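Local coordinates for protein spectinomycin 9-adenylyltransferase (Enterococcus faecalis, PDB 6SXJ) that transfers an adenylyl group from ATP to the 9-hydroxyl of spectinomycin, releasing diphosphate and making the bacterium resistant to that antibiotic, at residues Leu27-Glu38 with Gln136-Asn147. Residues are numbered along the deposited sequence; the frame is centred on the assembly and turned at random.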
loop_
_atom_site.group_PDB
_atom_site.type_symbol
_atom_site.label_atom_id
_atom_site.label_comp_id
_atom_site.label_asym_id
_atom_site.label_seq_id
_atom_site.Cartn_x
_atom_site.Cartn_y
_atom_site.Cartn_z
ATOM N N LEU A 27 8.882 -20.297 -2.702
ATOM C CA LEU A 27 8.935 -18.929 -3.201
ATOM C C LEU A 27 8.979 -18.942 -4.722
ATOM O O LEU A 27 9.927 -19.467 -5.315
ATOM C CB LEU A 27 10.156 -18.199 -2.639
ATOM C CG LEU A 27 10.445 -16.797 -3.176
ATOM C CD1 LEU A 27 9.286 -15.865 -2.793
ATOM C CD2 LEU A 27 11.777 -16.252 -2.656
ATOM N N ILE A 28 7.963 -18.354 -5.350
ATOM C CA ILE A 28 7.914 -18.264 -6.805
ATOM C C ILE A 28 8.584 -16.992 -7.309
ATOM O O ILE A 28 9.351 -17.017 -8.276
ATOM C CB ILE A 28 6.454 -18.351 -7.291
ATOM C CG1 ILE A 28 5.834 -19.683 -6.875
ATOM C CG2 ILE A 28 6.396 -18.185 -8.802
ATOM C CD1 ILE A 28 4.405 -19.845 -7.318
ATOM N N GLY A 29 8.301 -15.856 -6.685
ATOM C CA GLY A 29 8.842 -14.605 -7.168
ATOM C C GLY A 29 8.811 -13.544 -6.088
ATOM O O GLY A 29 7.942 -13.555 -5.213
ATOM N N THR A 30 9.763 -12.623 -6.180
ATOM C CA THR A 30 9.826 -11.460 -5.302
ATOM C C THR A 30 9.827 -10.220 -6.182
ATOM O O THR A 30 10.734 -10.038 -7.000
ATOM C CB THR A 30 11.069 -11.494 -4.411
ATOM O OG1 THR A 30 11.228 -12.801 -3.846
ATOM C CG2 THR A 30 10.930 -10.490 -3.288
ATOM N N TYR A 31 8.813 -9.374 -6.020
ATOM C CA TYR A 31 8.676 -8.175 -6.833
ATOM C C TYR A 31 8.547 -6.959 -5.931
ATOM O O TYR A 31 7.990 -7.037 -4.835
ATOM C CB TYR A 31 7.458 -8.269 -7.772
ATOM C CG TYR A 31 7.390 -9.582 -8.514
ATOM C CD1 TYR A 31 6.815 -10.696 -7.930
ATOM C CD2 TYR A 31 7.937 -9.715 -9.787
ATOM C CE1 TYR A 31 6.773 -11.902 -8.589
ATOM C CE2 TYR A 31 7.890 -10.925 -10.457
ATOM C CZ TYR A 31 7.310 -12.013 -9.854
ATOM O OH TYR A 31 7.263 -13.224 -10.511
ATOM N N MET A 32 9.065 -5.832 -6.406
ATOM C CA MET A 32 8.827 -4.541 -5.787
ATOM C C MET A 32 7.934 -3.711 -6.700
ATOM O O MET A 32 7.963 -3.853 -7.926
ATOM C CB MET A 32 10.136 -3.817 -5.500
ATOM C CG MET A 32 11.162 -4.659 -4.776
ATOM S SD MET A 32 12.398 -3.647 -3.896
ATOM C CE MET A 32 13.098 -2.666 -5.111
ATOM N N PHE A 33 7.108 -2.869 -6.096
ATOM C CA PHE A 33 6.171 -2.045 -6.846
ATOM C C PHE A 33 5.944 -0.743 -6.087
ATOM O O PHE A 33 6.539 -0.503 -5.031
ATOM C CB PHE A 33 4.852 -2.790 -7.072
ATOM C CG PHE A 33 4.078 -3.047 -5.805
ATOM C CD1 PHE A 33 4.417 -4.101 -4.974
ATOM C CD2 PHE A 33 3.014 -2.239 -5.451
ATOM C CE1 PHE A 33 3.715 -4.348 -3.815
ATOM C CE2 PHE A 33 2.293 -2.481 -4.279
ATOM C CZ PHE A 33 2.644 -3.538 -3.464
ATOM N N GLY A 34 5.099 0.111 -6.644
ATOM C CA GLY A 34 4.694 1.312 -5.948
ATOM C C GLY A 34 5.530 2.526 -6.302
ATOM O O GLY A 34 6.271 2.563 -7.290
ATOM N N SER A 35 5.401 3.546 -5.447
ATOM C CA SER A 35 6.017 4.841 -5.719
ATOM C C SER A 35 7.500 4.705 -6.043
ATOM O O SER A 35 8.026 5.441 -6.885
ATOM C CB SER A 35 5.823 5.776 -4.523
ATOM O OG SER A 35 6.499 5.281 -3.378
ATOM N N GLY A 36 8.191 3.775 -5.381
ATOM C CA GLY A 36 9.620 3.635 -5.605
ATOM C C GLY A 36 9.965 3.133 -6.991
ATOM O O GLY A 36 11.012 3.486 -7.540
ATOM N N VAL A 37 9.107 2.300 -7.568
ATOM C CA VAL A 37 9.326 1.772 -8.907
ATOM C C VAL A 37 8.693 2.669 -9.959
ATOM O O VAL A 37 9.251 2.859 -11.041
ATOM C CB VAL A 37 8.770 0.333 -8.997
ATOM C CG1 VAL A 37 8.990 -0.239 -10.381
ATOM C CG2 VAL A 37 9.409 -0.562 -7.941
ATOM N N GLU A 38 7.526 3.236 -9.662
ATOM C CA GLU A 38 6.797 3.999 -10.665
ATOM C C GLU A 38 7.304 5.428 -10.786
ATOM O O GLU A 38 7.254 6.006 -11.875
ATOM C CB GLU A 38 5.302 4.017 -10.330
ATOM C CG GLU A 38 4.577 2.715 -10.631
ATOM C CD GLU A 38 3.197 2.652 -9.996
ATOM O OE1 GLU A 38 2.429 1.722 -10.331
ATOM O OE2 GLU A 38 2.882 3.531 -9.160
ATOM N N GLN A 136 -1.866 -2.301 -9.698
ATOM C CA GLN A 136 -0.689 -1.443 -9.768
ATOM C C GLN A 136 0.555 -2.257 -10.103
ATOM O O GLN A 136 1.264 -1.965 -11.070
ATOM C CB GLN A 136 -0.516 -0.713 -8.435
ATOM C CG GLN A 136 0.675 0.215 -8.358
ATOM C CD GLN A 136 0.642 1.102 -7.123
ATOM O OE1 GLN A 136 -0.017 0.788 -6.137
ATOM N NE2 GLN A 136 1.355 2.219 -7.179
ATOM N N ALA A 137 0.832 -3.291 -9.306
ATOM C CA ALA A 137 2.032 -4.092 -9.513
ATOM C C ALA A 137 2.052 -4.721 -10.901
ATOM O O ALA A 137 3.095 -4.743 -11.565
ATOM C CB ALA A 137 2.126 -5.173 -8.437
ATOM N N LYS A 138 0.908 -5.241 -11.355
ATOM C CA LYS A 138 0.861 -5.918 -12.647
ATOM C C LYS A 138 1.255 -4.986 -13.784
ATOM O O LYS A 138 1.843 -5.433 -14.777
ATOM C CB LYS A 138 -0.538 -6.490 -12.887
ATOM C CG LYS A 138 -0.616 -7.504 -14.015
ATOM C CD LYS A 138 -1.790 -8.464 -13.840
ATOM C CE LYS A 138 -1.956 -9.371 -15.057
ATOM N NZ LYS A 138 -2.625 -8.672 -16.193
ATOM N N ARG A 139 0.962 -3.690 -13.659
ATOM C CA ARG A 139 1.274 -2.760 -14.737
ATOM C C ARG A 139 2.719 -2.286 -14.689
ATOM O O ARG A 139 3.315 -2.033 -15.743
ATOM C CB ARG A 139 0.338 -1.552 -14.686
ATOM C CG ARG A 139 -1.092 -1.854 -15.127
ATOM C CD ARG A 139 -2.059 -0.752 -14.704
ATOM N NE ARG A 139 -1.804 0.510 -15.399
ATOM C CZ ARG A 139 -1.351 1.616 -14.813
ATOM N NH1 ARG A 139 -1.096 1.629 -13.512
ATOM N NH2 ARG A 139 -1.151 2.714 -15.532
ATOM N N LYS A 140 3.295 -2.137 -13.499
ATOM C CA LYS A 140 4.706 -1.779 -13.392
ATOM C C LYS A 140 5.272 -2.351 -12.105
ATOM O O LYS A 140 4.811 -2.010 -11.010
ATOM C CB LYS A 140 4.909 -0.263 -13.435
ATOM C CG LYS A 140 6.373 0.156 -13.298
ATOM C CD LYS A 140 6.740 1.298 -14.232
ATOM C CE LYS A 140 8.252 1.382 -14.437
ATOM N NZ LYS A 140 8.768 0.334 -15.373
ATOM N N ASN A 141 6.282 -3.205 -12.247
ATOM C CA ASN A 141 6.950 -3.820 -11.117
ATOM C C ASN A 141 8.410 -4.047 -11.473
ATOM O O ASN A 141 8.811 -3.953 -12.639
ATOM C CB ASN A 141 6.285 -5.145 -10.740
ATOM C CG ASN A 141 6.448 -6.200 -11.819
ATOM O OD1 ASN A 141 7.491 -6.836 -11.920
ATOM N ND2 ASN A 141 5.421 -6.383 -12.634
ATOM N N LYS A 142 9.206 -4.379 -10.457
ATOM C CA LYS A 142 10.588 -4.808 -10.645
ATOM C C LYS A 142 10.740 -6.206 -10.067
ATOM O O LYS A 142 10.559 -6.404 -8.861
ATOM C CB LYS A 142 11.569 -3.843 -9.976
ATOM C CG LYS A 142 13.026 -4.301 -10.010
ATOM C CD LYS A 142 13.977 -3.113 -10.167
ATOM C CE LYS A 142 15.442 -3.521 -10.019
ATOM N NZ LYS A 142 15.846 -4.549 -11.022
ATOM N N ARG A 143 11.056 -7.173 -10.928
ATOM C CA ARG A 143 11.333 -8.533 -10.478
ATOM C C ARG A 143 12.745 -8.592 -9.907
ATOM O O ARG A 143 13.716 -8.267 -10.602
ATOM C CB ARG A 143 11.178 -9.528 -11.627
ATOM C CG ARG A 143 11.597 -10.963 -11.274
ATOM C CD ARG A 143 11.402 -11.889 -12.452
ATOM N NE ARG A 143 12.078 -11.341 -13.616
ATOM C CZ ARG A 143 13.386 -11.445 -13.824
ATOM N NH1 ARG A 143 14.146 -12.106 -12.954
ATOM N NH2 ARG A 143 13.929 -10.892 -14.896
ATOM N N ILE A 144 12.861 -8.994 -8.641
ATOM C CA ILE A 144 14.153 -9.157 -7.990
ATOM C C ILE A 144 14.444 -10.604 -7.639
ATOM O O ILE A 144 15.526 -10.899 -7.115
ATOM C CB ILE A 144 14.271 -8.270 -6.737
ATOM C CG1 ILE A 144 13.363 -8.763 -5.613
ATOM C CG2 ILE A 144 13.917 -6.829 -7.071
ATOM C CD1 ILE A 144 13.274 -7.787 -4.443
ATOM N N TYR A 145 13.505 -11.512 -7.878
ATOM C CA TYR A 145 13.791 -12.935 -7.791
ATOM C C TYR A 145 12.656 -13.687 -8.456
ATOM O O TYR A 145 11.492 -13.288 -8.338
ATOM C CB TYR A 145 13.946 -13.415 -6.345
ATOM C CG TYR A 145 14.085 -14.917 -6.265
ATOM C CD1 TYR A 145 15.295 -15.534 -6.534
ATOM C CD2 TYR A 145 13.000 -15.721 -5.946
ATOM C CE1 TYR A 145 15.429 -16.902 -6.471
ATOM C CE2 TYR A 145 13.124 -17.097 -5.884
ATOM C CZ TYR A 145 14.344 -17.680 -6.154
ATOM O OH TYR A 145 14.498 -19.044 -6.097
ATOM N N GLY A 146 12.997 -14.779 -9.136
ATOM C CA GLY A 146 11.982 -15.645 -9.704
ATOM C C GLY A 146 12.181 -15.864 -11.188
ATOM O O GLY A 146 12.839 -15.061 -11.854
ATOM N N ASN A 147 11.621 -16.950 -11.714
ATOM C CA ASN A 147 11.788 -17.301 -13.116
ATOM C C ASN A 147 10.702 -16.721 -14.011
ATOM O O ASN A 147 10.763 -16.919 -15.229
ATOM C CB ASN A 147 11.809 -18.827 -13.287
ATOM C CG ASN A 147 13.004 -19.481 -12.611
ATOM O OD1 ASN A 147 14.067 -18.874 -12.465
ATOM N ND2 ASN A 147 12.832 -20.732 -12.200
HETATM O O HOH W 1 3.738 -0.458 -9.299
#
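Gln136 and Glu38 meet through two extended side chains: Gln136 sets CG anti to its backbone N (chi1 180°), Glu38 sets CG anti to its carbonyl carbon (chi1 -75°), and both run nearly straight beyond. Gln136 NE2 donates to Glu38 OE2 over 2.8 Å, the acceptor lying in the amide plane while the carboxylate is met from above its own plane.

Beside this pair the antiparallel strands 27-33 and 142-144 zip together. Met32 and Lys142 form a hydrogen-bonded pair, each N-O distance 2.9 Å (Met32 N to Lys142 O, Lys142 N to Met32 O). Further along, a classic bulge places Ile144 and Tyr145 both opposite Thr30: Thr30 O accepts from Ile144 N at 2.9 Å. Tyr145 N reaches a lone pair of Thr30 O at 3.3 Å, while Thr30 N returns a bond to Tyr145 O.

On one face Ile144 CD1 lies against Met32 CG (3.8 Å) and Thr30 CG2, and Leu27 CD2 comes within 3.5 Å of Tyr145 CD2, the two side chains crossing at a slant; helix 8-23 packs on this side. On the other, Arg143 CB and CG cross the Tyr31 ring obliquely, touching CD2 and CE2, and the Tyr31 OH bonds to Tyr148 O. Phe33 CB rests on Ala137 CB, and Asn141 ND2 donates to Ala137 O, tying the end of helix 130-139 to the residue just before Lys142.

Strand 142-144 is the outermost strand on this side of the nucleotidyltransferase sheet, beside strand 27-33. A water accepts from Gly34 N, and the Gln136 amide probably steadies the negative charge of Glu38.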